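Local coordinates for protein Apc35852 (PDB 1U9C) that is of unknown function but belongs to the DJ-1/PfpI family, whose members include chaperones and cysteine-protease-like enzymes, at residues D91-P96 and Y113-F118; L82-A87 and D107-Q112; G122-A127 and A218-R223; V8-T13 and Y43-A48; K150-F155 and G198-G203. All coordinates share one frame; numbering follows the deposited sequence.

Overall arrangement
Interactions 1, 3, 4 and 5 all reach the central, largely parallel sheet, while interaction 2 lies near its rim. Helix 109-120 carries both interaction 1 and interaction 2: its middle packs on the sheet through buried apolar groups, whereas its N-terminal turn meets the loop 82-87 partly through an exposed salt bridge. Interaction 4 is buried strand pairing, held by backbone hydrogen bonds. Interaction 3, partly buried, combines a tight apolar contact with an arginine bonded to a backbone carbonyl. Interaction 5 is buried yet bridged by a threonine hydroxyl and waters. Interactions 4 and 5 lie on opposite sides of the chain's centre, about 19 Å apart between their own centres.

Interaction 1: D91-P96 and Y113-F118; sequences DAIFLP and YVLQQF
I93 on strand 92-95 faces F118, L115 and V114 of helix 109-120, the helix of a beta-alpha-beta crossover that leads from this strand to its neighbour 124-127 in the alpha/beta sandwich. The short strand and helix segments run at 138° to each other, with axes 9.8 Å apart. I93 carries most of the contact. Its CB stands over one face of the F118 ring, 3.9 Å from the centroid and 20° off the normal, a CH-pi contact displaced toward the rim. The branch methyl CG2 continues across the same ring, 3.7 Å from F118 CD2. Because CG1 is anti to the backbone N (chi1 -176°) and the chain stays extended, CD1 is carried past the phenyl group to the helix, where I93 CD1 lies 3.8 Å from V114 CG1. L115 CD2 touches both methyls of the isoleucine, 4.1 Å from I93 CG2, and more loosely reaches L95 CD1. All these side chains are buried, and no hydrogen bond crosses the interface. An alanine in place of F118 would remove the ring under I93 and is likely to open a gap between helix and strand, leaving CB and CG2 without their main partner. The ring also reaches the strand backbone: F118 CE2 approaches A92 C obliquely at 3.4 Å, while V114 O lies at the ring's edge, in its plane.

Interaction 2: L82-A87 and D107-Q112; sequences LSKDDA and DNETLQ
K84 and E109 meet because one side chain is straight and the other folded: K84 is extended beyond CG, whereas E109 has CG between its backbone N and carbonyl carbon (chi1 64°) and bends again at chi2 (90°). The two side chains run roughly perpendicular where they meet, and K84 NZ comes 2.9 Å from E109 OE1 in a salt bridge whose hydrogen bond is weak. The other carboxylate oxygen, E109 OE2, accepts from T110 OG1 at 2.9 Å, well above the carboxylate plane, so each oxygen has a partner. The methyl of T110 turns to the loop, with CG2 3.6 Å from S83 C and 3.9 Å from L82 CG. Here the loop meets the first turn of helix 109-120, which N108 caps: N108 OD1 accepts from L111 N at 2.8 Å, in the carbonyl plane. The loop has its own order, since S83 OG accepts from D85 N in an ST turn and D86 OD2 accepts from S83 N. On the buried side L82 CD2 packs 4.0 Å from L111 CB. Y113, a turn further along the helix from E109, adds a cation-pi contact to K84.

Interaction 3: G122-A127 and A218-R223; sequences GRIIAA and AALEER
A mixed apolar and polar contact joins the start of strand 124-127 to the end of the C-terminal helix 209-221, with I124 at its centre. CD1 of I124 fits between two helix residues, 3.6 Å from A219 CB and only 3.4 Å from L220 CD2, closer than usual for two carbons. With CG1 anti to the carbonyl carbon (chi1 -63°), the side chain also passes beneath R223, and I124 CG1 lies 3.7 Å from R223 NH1, over one face of the guanidinium near its rim. The arginine side chain, stretched out from CG to NE, reaches the loop before the strand. R223 NH1 donates to G122 O at 2.9 Å, in the carbonyl plane with an N-H...O angle of 147°. A weak bond from R223 NE to A219 O ties the same group to its own helix, and R223 NH2 bonds to N199 OD1, next to strand 200-203. G122 itself, at positive phi, closes helix 109-120 with a Schellman motif. Helix 109-120 packs on the next strand residue, I125, whereas I124 faces helix 209-221: helices cover both faces of the sheet, as expected of the alpha/beta sandwich of the DJ-1/PfpI family.

Interaction 4: V8-T13 and Y43-A48; sequences VLMVVT and YDVKVA
M10 and V45 meet on one face of this parallel strand pair, where the sulfur M10 SD touches the methyl V45 CG1 at 3.8 Å. M10 sets off with CG anti to its carbonyl carbon (chi1 -60°), which sets CG near that methyl, and the anti chi2 carries SD on across it. Further along the same face V8 CG2 lies 3.9 Å from Y43 CD2, meeting the tyrosine ring obliquely. The reverse face belongs to L9, V11, K46 and A48. There L9 and K46 extend from the sheet in parallel, so that L9 CD1 rests against the aliphatic part of the lysine, 4.1 Å from K46 CB, and also reaches A48 CB. Five backbone hydrogen bonds join the strands, with D44 O, K46 O and A48 O taking the N-H of V8, M10 and V12. In return K46 N and A48 N give to V8 O and M10 O. Straightest is M10 N to K46 O, 2.9 Å long with an N-H...O angle of 177°. Two CA-H...O contacts, V45 CA to V8 O and V11 CA to A48 O, each 3.3 Å, supplement them. At the polar margin K46 NZ forms a salt bridge with D86 and D44 OD2 one with R7. Helix 28-40, the crossover between the two strands, covers M10, V45 and V47, strand 92-95 flanks 7-12 on its other edge, and Y43 packs against helix 209-221.

Interaction 5: K150-F155 and G198-G203; sequences KTVTSF and GNLITG
The flat carbonyl group of G203 has the methyl of T153 standing almost squarely over one face, with T153 CG2 3.5 Å from G203 C. The same methyl is equally close to T202 O. The backbone N-H of T153 is bonded as well: T153 N donates to T202 OG1 at 2.9 Å, nearly straight (169°). That hydroxyl sits between backbone N and carbonyl carbon (chi1 48°), turned to the opposite segment, and donates in turn to a water that also binds T151 O and L200 O. With one bond accepted and one given, the buried oxygen is well satisfied. A valine in place of T202 would take away this hydroxyl and probably leave the T153 N-H without its acceptor and the water without one of its three partners. Nearby, L200 CD2 packs on V152 CG1 at 3.7 Å, and the folded chain of K150 curls over the same leucine, with K150 NZ 3.7 Å from L200 CB. A second water links K150 NZ to N199 N. Strand 200-203 lies between 124-127 and 194-197 in the main sheet, whereas 151-152 pairs with 183-184 in a separate two-stranded parallel sheet; S154 packs on F184 of that sheet and on helix 173-179.

Interaction 1: D91-P96 and Y113-F118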
# COMPACT_ATOMS: atom_id res chain seq x y z
N ASP A 91 6.22 11.97 -7.22
CA ASP A 91 5.03 12.04 -8.06
C ASP A 91 3.95 11.09 -7.63
O ASP A 91 2.79 11.30 -7.91
CB ASP A 91 5.45 11.77 -9.48
CG ASP A 91 6.51 12.71 -9.91
OD1 ASP A 91 6.16 13.86 -10.29
OD2 ASP A 91 7.73 12.44 -9.94
N ALA A 92 4.32 10.01 -6.94
CA ALA A 92 3.39 8.97 -6.50
C ALA A 92 3.88 8.34 -5.19
O ALA A 92 5.12 8.22 -5.01
CB ALA A 92 3.15 7.87 -7.54
N ILE A 93 2.94 7.85 -4.39
CA ILE A 93 3.29 6.98 -3.23
C ILE A 93 2.51 5.71 -3.47
O ILE A 93 1.36 5.69 -3.93
CB ILE A 93 2.90 7.68 -1.89
CG1 ILE A 93 3.36 6.81 -0.72
CG2 ILE A 93 1.44 7.99 -1.77
CD1 ILE A 93 3.16 7.54 0.63
N PHE A 94 3.18 4.58 -3.12
CA PHE A 94 2.63 3.25 -3.27
C PHE A 94 2.76 2.47 -1.96
O PHE A 94 3.87 2.34 -1.46
CB PHE A 94 3.40 2.54 -4.40
CG PHE A 94 2.71 1.30 -4.91
CD1 PHE A 94 1.95 1.33 -6.06
CD2 PHE A 94 2.75 0.09 -4.20
CE1 PHE A 94 1.29 0.20 -6.50
CE2 PHE A 94 2.08 -1.02 -4.65
CZ PHE A 94 1.35 -0.93 -5.82
N LEU A 95 1.65 1.95 -1.48
CA LEU A 95 1.58 1.19 -0.21
C LEU A 95 1.24 -0.25 -0.44
O LEU A 95 0.08 -0.60 -0.61
CB LEU A 95 0.50 1.82 0.71
CG LEU A 95 0.67 3.29 1.05
CD1 LEU A 95 -0.45 3.73 2.00
CD2 LEU A 95 1.95 3.64 1.52
N PRO A 96 2.25 -1.12 -0.50
CA PRO A 96 1.97 -2.54 -0.48
C PRO A 96 1.32 -2.93 0.85
O PRO A 96 1.34 -2.23 1.84
CB PRO A 96 3.38 -3.14 -0.57
CG PRO A 96 4.21 -2.09 -1.21
CD PRO A 96 3.68 -0.85 -0.54
N TYR A 113 0.75 12.24 7.82
CA TYR A 113 1.22 13.52 7.35
C TYR A 113 1.67 13.47 5.89
O TYR A 113 1.32 14.30 5.08
CB TYR A 113 2.39 13.97 8.21
CG TYR A 113 2.91 15.30 7.77
CD1 TYR A 113 2.37 16.47 8.28
CD2 TYR A 113 3.94 15.40 6.87
CE1 TYR A 113 2.84 17.71 7.87
CE2 TYR A 113 4.39 16.64 6.43
CZ TYR A 113 3.85 17.78 6.95
OH TYR A 113 4.33 19.01 6.52
N VAL A 114 2.43 12.45 5.52
CA VAL A 114 2.82 12.22 4.15
C VAL A 114 1.62 12.06 3.24
O VAL A 114 1.57 12.75 2.20
CB VAL A 114 3.79 11.02 4.09
CG1 VAL A 114 4.04 10.67 2.66
CG2 VAL A 114 5.11 11.37 4.76
N LEU A 115 0.64 11.23 3.56
CA LEU A 115 -0.50 10.99 2.69
C LEU A 115 -1.29 12.29 2.57
O LEU A 115 -1.78 12.59 1.49
CB LEU A 115 -1.37 9.88 3.23
CG LEU A 115 -0.79 8.49 3.06
CD1 LEU A 115 -1.48 7.51 3.92
CD2 LEU A 115 -0.82 8.05 1.60
N GLN A 116 -1.42 13.04 3.65
CA GLN A 116 -2.11 14.34 3.56
C GLN A 116 -1.48 15.25 2.54
O GLN A 116 -2.18 15.89 1.71
CB GLN A 116 -2.11 15.01 4.92
CG GLN A 116 -2.70 16.46 4.94
CD GLN A 116 -2.93 16.98 6.32
OE1 GLN A 116 -2.30 17.95 6.75
NE2 GLN A 116 -3.87 16.38 7.01
N GLN A 117 -0.16 15.35 2.56
CA GLN A 117 0.50 16.22 1.60
C GLN A 117 0.36 15.73 0.17
O GLN A 117 0.14 16.53 -0.78
CB GLN A 117 1.96 16.39 1.96
CG GLN A 117 2.14 17.10 3.22
CD GLN A 117 1.68 18.56 3.16
OE1 GLN A 117 2.12 19.27 2.28
NE2 GLN A 117 0.78 18.94 4.01
N PHE A 118 0.53 14.42 -0.06
CA PHE A 118 0.28 13.89 -1.39
C PHE A 118 -1.11 14.24 -1.89
O PHE A 118 -1.29 14.63 -3.05
CB PHE A 118 0.50 12.36 -1.46
CG PHE A 118 1.96 11.96 -1.70
CD1 PHE A 118 2.87 12.05 -0.68
CD2 PHE A 118 2.36 11.45 -2.88
CE1 PHE A 118 4.19 11.61 -0.87
CE2 PHE A 118 3.70 11.05 -3.08
CZ PHE A 118 4.57 11.12 -2.05

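Interaction 2: L82-A87 and D107-Q112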
# COMPACT_ATOMS: atom_id res chain seq x y z
N LEU A 82 10.84 6.09 6.98
CA LEU A 82 9.97 7.12 6.49
C LEU A 82 10.10 8.38 7.35
O LEU A 82 10.06 8.31 8.55
CB LEU A 82 8.53 6.64 6.57
CG LEU A 82 7.47 7.55 5.97
CD1 LEU A 82 7.67 7.69 4.51
CD2 LEU A 82 6.11 7.08 6.39
N SER A 83 10.14 9.51 6.68
CA SER A 83 10.25 10.87 7.31
C SER A 83 9.17 11.76 6.76
O SER A 83 8.70 11.60 5.66
CB SER A 83 11.62 11.45 6.93
OG SER A 83 11.77 12.79 7.28
N LYS A 84 8.86 12.82 7.53
CA LYS A 84 8.02 13.90 6.97
C LYS A 84 8.64 14.58 5.76
O LYS A 84 7.92 15.06 4.89
CB LYS A 84 7.62 14.90 8.03
CG LYS A 84 6.74 14.30 9.07
CD LYS A 84 6.15 15.33 10.04
CE LYS A 84 5.22 14.62 11.06
NZ LYS A 84 4.93 15.46 12.25
N ASP A 85 9.97 14.50 5.62
CA ASP A 85 10.65 15.00 4.42
C ASP A 85 10.16 14.29 3.13
O ASP A 85 10.20 14.81 2.04
CB ASP A 85 12.19 14.85 4.55
CG ASP A 85 12.79 15.73 5.61
OD1 ASP A 85 12.13 16.70 6.01
OD2 ASP A 85 13.93 15.51 6.08
N ASP A 86 9.75 13.03 3.29
CA ASP A 86 9.21 12.24 2.14
C ASP A 86 7.85 12.68 1.66
O ASP A 86 7.33 12.13 0.67
CB ASP A 86 9.17 10.77 2.49
CG ASP A 86 10.54 10.21 2.78
OD1 ASP A 86 11.54 10.49 2.06
OD2 ASP A 86 10.69 9.40 3.74
N ALA A 87 7.27 13.72 2.33
CA ALA A 87 6.00 14.27 1.90
C ALA A 87 6.11 15.04 0.61
O ALA A 87 5.08 15.26 -0.03
CB ALA A 87 5.43 15.18 2.95
N ASP A 107 -2.30 4.34 12.41
CA ASP A 107 -2.11 5.34 13.44
C ASP A 107 -0.72 5.97 13.40
O ASP A 107 -0.34 6.69 14.30
CB ASP A 107 -2.36 4.70 14.80
CG ASP A 107 -3.78 4.23 14.94
OD1 ASP A 107 -4.72 4.97 14.57
OD2 ASP A 107 -4.04 3.14 15.48
N ASN A 108 0.02 5.75 12.32
CA ASN A 108 1.36 6.33 12.23
C ASN A 108 1.27 7.79 11.79
O ASN A 108 0.80 8.07 10.69
CB ASN A 108 2.22 5.55 11.28
CG ASN A 108 3.60 6.06 11.23
OD1 ASN A 108 3.83 7.07 10.60
ND2 ASN A 108 4.51 5.50 12.04
N GLU A 109 1.67 8.69 12.67
CA GLU A 109 1.52 10.09 12.35
C GLU A 109 2.35 10.57 11.17
O GLU A 109 1.92 11.48 10.46
CB GLU A 109 1.81 10.97 13.56
CG GLU A 109 3.26 10.90 14.08
CD GLU A 109 4.18 11.93 13.44
OE1 GLU A 109 3.68 12.99 12.99
OE2 GLU A 109 5.41 11.66 13.38
N THR A 110 3.53 10.01 10.99
CA THR A 110 4.39 10.34 9.83
C THR A 110 3.69 9.96 8.55
O THR A 110 3.58 10.76 7.62
CB THR A 110 5.73 9.65 9.91
OG1 THR A 110 6.37 9.92 11.20
CG2 THR A 110 6.67 10.11 8.83
N LEU A 111 3.18 8.75 8.46
CA LEU A 111 2.50 8.33 7.24
C LEU A 111 1.23 9.16 7.00
O LEU A 111 0.93 9.49 5.86
CB LEU A 111 2.22 6.81 7.28
CG LEU A 111 1.50 6.23 6.06
CD1 LEU A 111 2.34 6.39 4.83
CD2 LEU A 111 1.21 4.73 6.31
N GLN A 112 0.49 9.48 8.06
CA GLN A 112 -0.71 10.32 7.90
C GLN A 112 -0.33 11.68 7.32
O GLN A 112 -0.99 12.18 6.42
CB GLN A 112 -1.43 10.51 9.22
CG GLN A 112 -2.22 9.29 9.73
CD GLN A 112 -2.69 9.51 11.15
OE1 GLN A 112 -2.63 10.62 11.68
NE2 GLN A 112 -3.09 8.43 11.79

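Interaction 3: G122-A127 and A218-R223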
# COMPACT_ATOMS: atom_id res chain seq x y z
N GLY A 122 -2.22 16.84 -5.14
CA GLY A 122 -2.73 16.28 -6.38
C GLY A 122 -1.86 15.16 -6.93
O GLY A 122 -1.96 14.88 -8.08
N ARG A 123 -1.08 14.54 -6.07
CA ARG A 123 -0.19 13.49 -6.53
C ARG A 123 -0.92 12.15 -6.41
O ARG A 123 -2.01 12.02 -5.87
CB ARG A 123 1.11 13.64 -5.71
CG ARG A 123 1.93 14.94 -6.29
CD ARG A 123 3.16 15.31 -5.51
NE ARG A 123 4.29 15.73 -6.35
CZ ARG A 123 5.40 16.36 -5.91
NH1 ARG A 123 5.56 16.67 -4.63
NH2 ARG A 123 6.38 16.64 -6.76
N ILE A 124 -0.30 11.14 -6.97
CA ILE A 124 -0.94 9.83 -7.06
C ILE A 124 -0.71 9.07 -5.73
O ILE A 124 0.41 9.07 -5.18
CB ILE A 124 -0.34 9.08 -8.22
CG1 ILE A 124 -0.63 9.80 -9.54
CG2 ILE A 124 -0.81 7.63 -8.19
CD1 ILE A 124 0.39 9.61 -10.55
N ILE A 125 -1.80 8.55 -5.18
CA ILE A 125 -1.73 7.71 -3.99
C ILE A 125 -2.27 6.35 -4.38
O ILE A 125 -3.37 6.21 -4.94
CB ILE A 125 -2.64 8.26 -2.89
CG1 ILE A 125 -2.08 9.61 -2.40
CG2 ILE A 125 -2.68 7.23 -1.73
CD1 ILE A 125 -2.97 10.32 -1.37
N ALA A 126 -1.44 5.30 -4.20
CA ALA A 126 -1.82 3.94 -4.59
C ALA A 126 -1.60 2.98 -3.43
O ALA A 126 -0.64 3.15 -2.69
CB ALA A 126 -1.03 3.50 -5.77
N ALA A 127 -2.43 1.96 -3.33
CA ALA A 127 -2.26 1.00 -2.23
C ALA A 127 -2.90 -0.29 -2.65
O ALA A 127 -3.98 -0.32 -3.31
CB ALA A 127 -2.93 1.53 -0.98
N ALA A 218 0.12 4.58 -15.79
CA ALA A 218 -0.73 5.34 -16.71
C ALA A 218 -0.97 6.76 -16.22
O ALA A 218 -0.84 7.71 -16.98
CB ALA A 218 -2.11 4.67 -16.87
N ALA A 219 -1.28 6.90 -14.92
CA ALA A 219 -1.45 8.23 -14.35
C ALA A 219 -0.18 9.09 -14.45
O ALA A 219 -0.25 10.29 -14.74
CB ALA A 219 -1.91 8.14 -12.93
N LEU A 220 1.01 8.50 -14.24
CA LEU A 220 2.25 9.25 -14.37
C LEU A 220 2.54 9.62 -15.83
O LEU A 220 3.01 10.72 -16.13
CB LEU A 220 3.38 8.42 -13.76
CG LEU A 220 3.35 8.31 -12.25
CD1 LEU A 220 4.39 7.32 -11.81
CD2 LEU A 220 3.64 9.65 -11.63
N GLU A 221 2.21 8.73 -16.75
CA GLU A 221 2.39 9.01 -18.19
C GLU A 221 1.60 10.24 -18.62
O GLU A 221 2.03 10.99 -19.48
CB GLU A 221 1.94 7.75 -18.99
CG GLU A 221 2.96 6.62 -19.00
CD GLU A 221 2.45 5.34 -19.65
OE1 GLU A 221 1.21 5.20 -19.85
OE2 GLU A 221 3.29 4.43 -19.89
N GLU A 222 0.41 10.44 -18.05
CA GLU A 222 -0.43 11.59 -18.32
C GLU A 222 0.20 12.92 -17.94
O GLU A 222 -0.17 13.94 -18.44
CB GLU A 222 -1.76 11.41 -17.60
CG GLU A 222 -2.63 10.31 -18.19
CD GLU A 222 -3.74 9.85 -17.24
OE1 GLU A 222 -4.17 10.59 -16.32
OE2 GLU A 222 -4.18 8.71 -17.39
N ARG A 223 1.13 12.85 -16.99
CA ARG A 223 1.71 14.05 -16.36
C ARG A 223 3.13 14.28 -16.82
O ARG A 223 3.87 15.00 -16.20
CB ARG A 223 1.75 13.83 -14.85
CG ARG A 223 0.46 13.52 -14.25
CD ARG A 223 0.51 13.11 -12.82
NE ARG A 223 -0.84 12.75 -12.55
CZ ARG A 223 -1.52 12.99 -11.51
NH1 ARG A 223 -0.97 13.42 -10.42
NH2 ARG A 223 -2.83 12.73 -11.55

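Interaction 4: V8-T13 and Y43-A48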
# COMPACT_ATOMS: atom_id res chain seq x y z
N VAL A 8 8.88 7.73 -7.43
CA VAL A 8 7.87 6.96 -6.69
C VAL A 8 8.41 6.64 -5.30
O VAL A 8 9.50 6.12 -5.16
CB VAL A 8 7.44 5.66 -7.41
CG1 VAL A 8 6.41 4.93 -6.63
CG2 VAL A 8 6.93 5.97 -8.80
N LEU A 9 7.60 6.94 -4.29
CA LEU A 9 7.90 6.57 -2.90
C LEU A 9 7.13 5.29 -2.57
O LEU A 9 5.90 5.28 -2.69
CB LEU A 9 7.46 7.68 -1.95
CG LEU A 9 7.61 7.39 -0.46
CD1 LEU A 9 9.06 7.22 -0.07
CD2 LEU A 9 6.92 8.49 0.33
N MET A 10 7.81 4.23 -2.17
CA MET A 10 7.13 3.01 -1.71
C MET A 10 7.28 2.86 -0.22
O MET A 10 8.40 3.09 0.26
CB MET A 10 7.70 1.79 -2.42
CG MET A 10 7.52 1.87 -3.95
SD MET A 10 7.99 0.36 -4.84
CE MET A 10 6.59 -0.69 -4.47
N VAL A 11 6.19 2.57 0.49
CA VAL A 11 6.28 2.47 1.95
C VAL A 11 5.69 1.15 2.38
O VAL A 11 4.56 0.81 2.05
CB VAL A 11 5.53 3.63 2.64
CG1 VAL A 11 5.77 3.57 4.14
CG2 VAL A 11 5.95 4.99 2.12
N VAL A 12 6.48 0.38 3.13
CA VAL A 12 6.07 -0.92 3.62
C VAL A 12 6.12 -1.01 5.16
O VAL A 12 6.75 -0.25 5.87
CB VAL A 12 6.93 -2.05 2.99
CG1 VAL A 12 6.80 -2.01 1.49
CG2 VAL A 12 8.41 -1.96 3.43
N THR A 13 5.39 -2.03 5.65
CA THR A 13 5.30 -2.35 7.09
C THR A 13 6.59 -2.95 7.62
O THR A 13 7.42 -3.49 6.89
CB THR A 13 4.13 -3.34 7.28
OG1 THR A 13 3.88 -3.57 8.69
CG2 THR A 13 4.40 -4.70 6.70
N TYR A 43 11.68 4.80 -13.55
CA TYR A 43 11.40 5.69 -12.47
C TYR A 43 12.46 5.62 -11.38
O TYR A 43 13.13 4.59 -11.20
CB TYR A 43 10.04 5.38 -11.87
CG TYR A 43 8.85 5.51 -12.80
CD1 TYR A 43 8.86 6.32 -13.95
CD2 TYR A 43 7.68 4.83 -12.50
CE1 TYR A 43 7.72 6.43 -14.77
CE2 TYR A 43 6.58 4.93 -13.29
CZ TYR A 43 6.58 5.72 -14.42
OH TYR A 43 5.47 5.83 -15.23
N ASP A 44 12.57 6.69 -10.63
CA ASP A 44 13.45 6.80 -9.44
C ASP A 44 12.60 6.36 -8.25
O ASP A 44 11.77 7.13 -7.79
CB ASP A 44 13.90 8.24 -9.28
CG ASP A 44 14.78 8.49 -8.04
OD1 ASP A 44 15.22 7.51 -7.40
OD2 ASP A 44 15.10 9.67 -7.67
N VAL A 45 12.86 5.18 -7.70
CA VAL A 45 12.04 4.63 -6.62
C VAL A 45 12.77 4.71 -5.29
O VAL A 45 13.89 4.24 -5.17
CB VAL A 45 11.69 3.16 -6.90
CG1 VAL A 45 10.80 2.66 -5.86
CG2 VAL A 45 11.05 3.00 -8.29
N LYS A 46 12.16 5.32 -4.31
CA LYS A 46 12.66 5.34 -2.94
C LYS A 46 11.91 4.31 -2.15
O LYS A 46 10.67 4.29 -2.10
CB LYS A 46 12.46 6.69 -2.24
CG LYS A 46 13.03 6.67 -0.81
CD LYS A 46 13.14 8.01 -0.15
CE LYS A 46 13.71 7.90 1.21
NZ LYS A 46 13.98 9.26 1.79
N VAL A 47 12.63 3.39 -1.55
CA VAL A 47 12.08 2.31 -0.74
C VAL A 47 12.17 2.60 0.73
O VAL A 47 13.25 2.67 1.26
CB VAL A 47 12.79 0.96 -1.06
CG1 VAL A 47 12.15 -0.16 -0.30
CG2 VAL A 47 12.75 0.64 -2.57
N ALA A 48 11.04 2.89 1.35
CA ALA A 48 10.94 3.21 2.74
C ALA A 48 10.09 2.20 3.51
O ALA A 48 9.25 1.49 2.96
CB ALA A 48 10.39 4.63 2.95

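Interaction 5: K150-F155 and G198-G203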
# COMPACT_ATOMS: atom_id res chain seq x y z
N LYS A 150 -14.83 8.71 -2.55
CA LYS A 150 -13.96 8.11 -3.56
C LYS A 150 -14.25 6.62 -3.74
O LYS A 150 -14.58 5.94 -2.76
CB LYS A 150 -12.50 8.25 -3.15
CG LYS A 150 -11.98 9.68 -3.01
CD LYS A 150 -12.02 10.43 -4.32
CE LYS A 150 -10.88 10.00 -5.24
NZ LYS A 150 -9.63 10.75 -4.93
N THR A 151 -14.09 6.12 -4.96
CA THR A 151 -14.25 4.72 -5.30
C THR A 151 -12.94 4.02 -4.92
O THR A 151 -11.89 4.36 -5.45
CB THR A 151 -14.52 4.53 -6.79
OG1 THR A 151 -15.78 5.13 -7.12
CG2 THR A 151 -14.71 3.03 -7.12
N VAL A 152 -13.01 3.02 -4.05
CA VAL A 152 -11.83 2.30 -3.60
C VAL A 152 -12.12 0.84 -3.43
O VAL A 152 -13.29 0.42 -3.27
CB VAL A 152 -11.30 2.80 -2.29
CG1 VAL A 152 -11.07 4.27 -2.30
CG2 VAL A 152 -12.18 2.39 -1.11
N THR A 153 -11.04 0.07 -3.41
CA THR A 153 -11.06 -1.32 -3.02
C THR A 153 -9.99 -1.60 -2.00
O THR A 153 -9.12 -0.77 -1.75
CB THR A 153 -10.99 -2.22 -4.25
OG1 THR A 153 -11.33 -3.57 -3.92
CG2 THR A 153 -9.61 -2.30 -4.87
N SER A 154 -10.05 -2.80 -1.43
CA SER A 154 -9.05 -3.29 -0.48
C SER A 154 -9.31 -4.75 -0.28
O SER A 154 -10.30 -5.28 -0.75
CB SER A 154 -9.10 -2.60 0.88
OG SER A 154 -10.26 -2.96 1.66
N PHE A 155 -8.49 -5.37 0.56
CA PHE A 155 -8.77 -6.71 1.04
C PHE A 155 -10.16 -6.67 1.66
O PHE A 155 -10.48 -5.80 2.44
CB PHE A 155 -7.78 -7.08 2.12
CG PHE A 155 -7.60 -8.54 2.31
CD1 PHE A 155 -6.92 -9.28 1.39
CD2 PHE A 155 -8.01 -9.14 3.48
CE1 PHE A 155 -6.68 -10.61 1.62
CE2 PHE A 155 -7.76 -10.47 3.70
CZ PHE A 155 -7.10 -11.19 2.79
N GLY A 198 -9.63 9.01 -10.17
CA GLY A 198 -8.77 10.18 -10.25
C GLY A 198 -7.38 9.82 -9.87
O GLY A 198 -6.79 8.89 -10.45
N ASN A 199 -6.89 10.48 -8.83
CA ASN A 199 -5.55 10.31 -8.26
C ASN A 199 -5.39 9.17 -7.25
O ASN A 199 -4.26 8.97 -6.76
CB ASN A 199 -5.11 11.58 -7.56
CG ASN A 199 -5.04 12.77 -8.48
OD1 ASN A 199 -4.80 12.62 -9.68
ND2 ASN A 199 -5.27 13.93 -7.93
N LEU A 200 -6.46 8.50 -6.88
CA LEU A 200 -6.42 7.45 -5.87
C LEU A 200 -6.63 6.12 -6.55
O LEU A 200 -7.69 5.87 -7.18
CB LEU A 200 -7.53 7.71 -4.85
CG LEU A 200 -7.63 6.77 -3.69
CD1 LEU A 200 -6.36 6.79 -2.89
CD2 LEU A 200 -8.80 7.19 -2.77
N ILE A 201 -5.64 5.25 -6.41
CA ILE A 201 -5.65 3.96 -7.09
C ILE A 201 -5.49 2.85 -6.03
O ILE A 201 -4.60 2.94 -5.19
CB ILE A 201 -4.46 3.95 -8.05
CG1 ILE A 201 -4.71 4.94 -9.19
CG2 ILE A 201 -4.22 2.56 -8.62
CD1 ILE A 201 -3.52 5.26 -10.02
N THR A 202 -6.32 1.84 -6.06
CA THR A 202 -6.30 0.79 -5.07
C THR A 202 -6.49 -0.54 -5.72
O THR A 202 -7.17 -0.67 -6.77
CB THR A 202 -7.36 1.02 -3.98
OG1 THR A 202 -8.65 1.33 -4.52
CG2 THR A 202 -6.99 2.18 -3.09
N GLY A 203 -5.97 -1.57 -5.07
CA GLY A 203 -6.03 -2.96 -5.54
C GLY A 203 -6.49 -3.84 -4.39
O GLY A 203 -6.23 -3.57 -3.23
O HOH W 1 -8.36 12.25 -6.83
O HOH W 2 -9.20 3.83 -5.52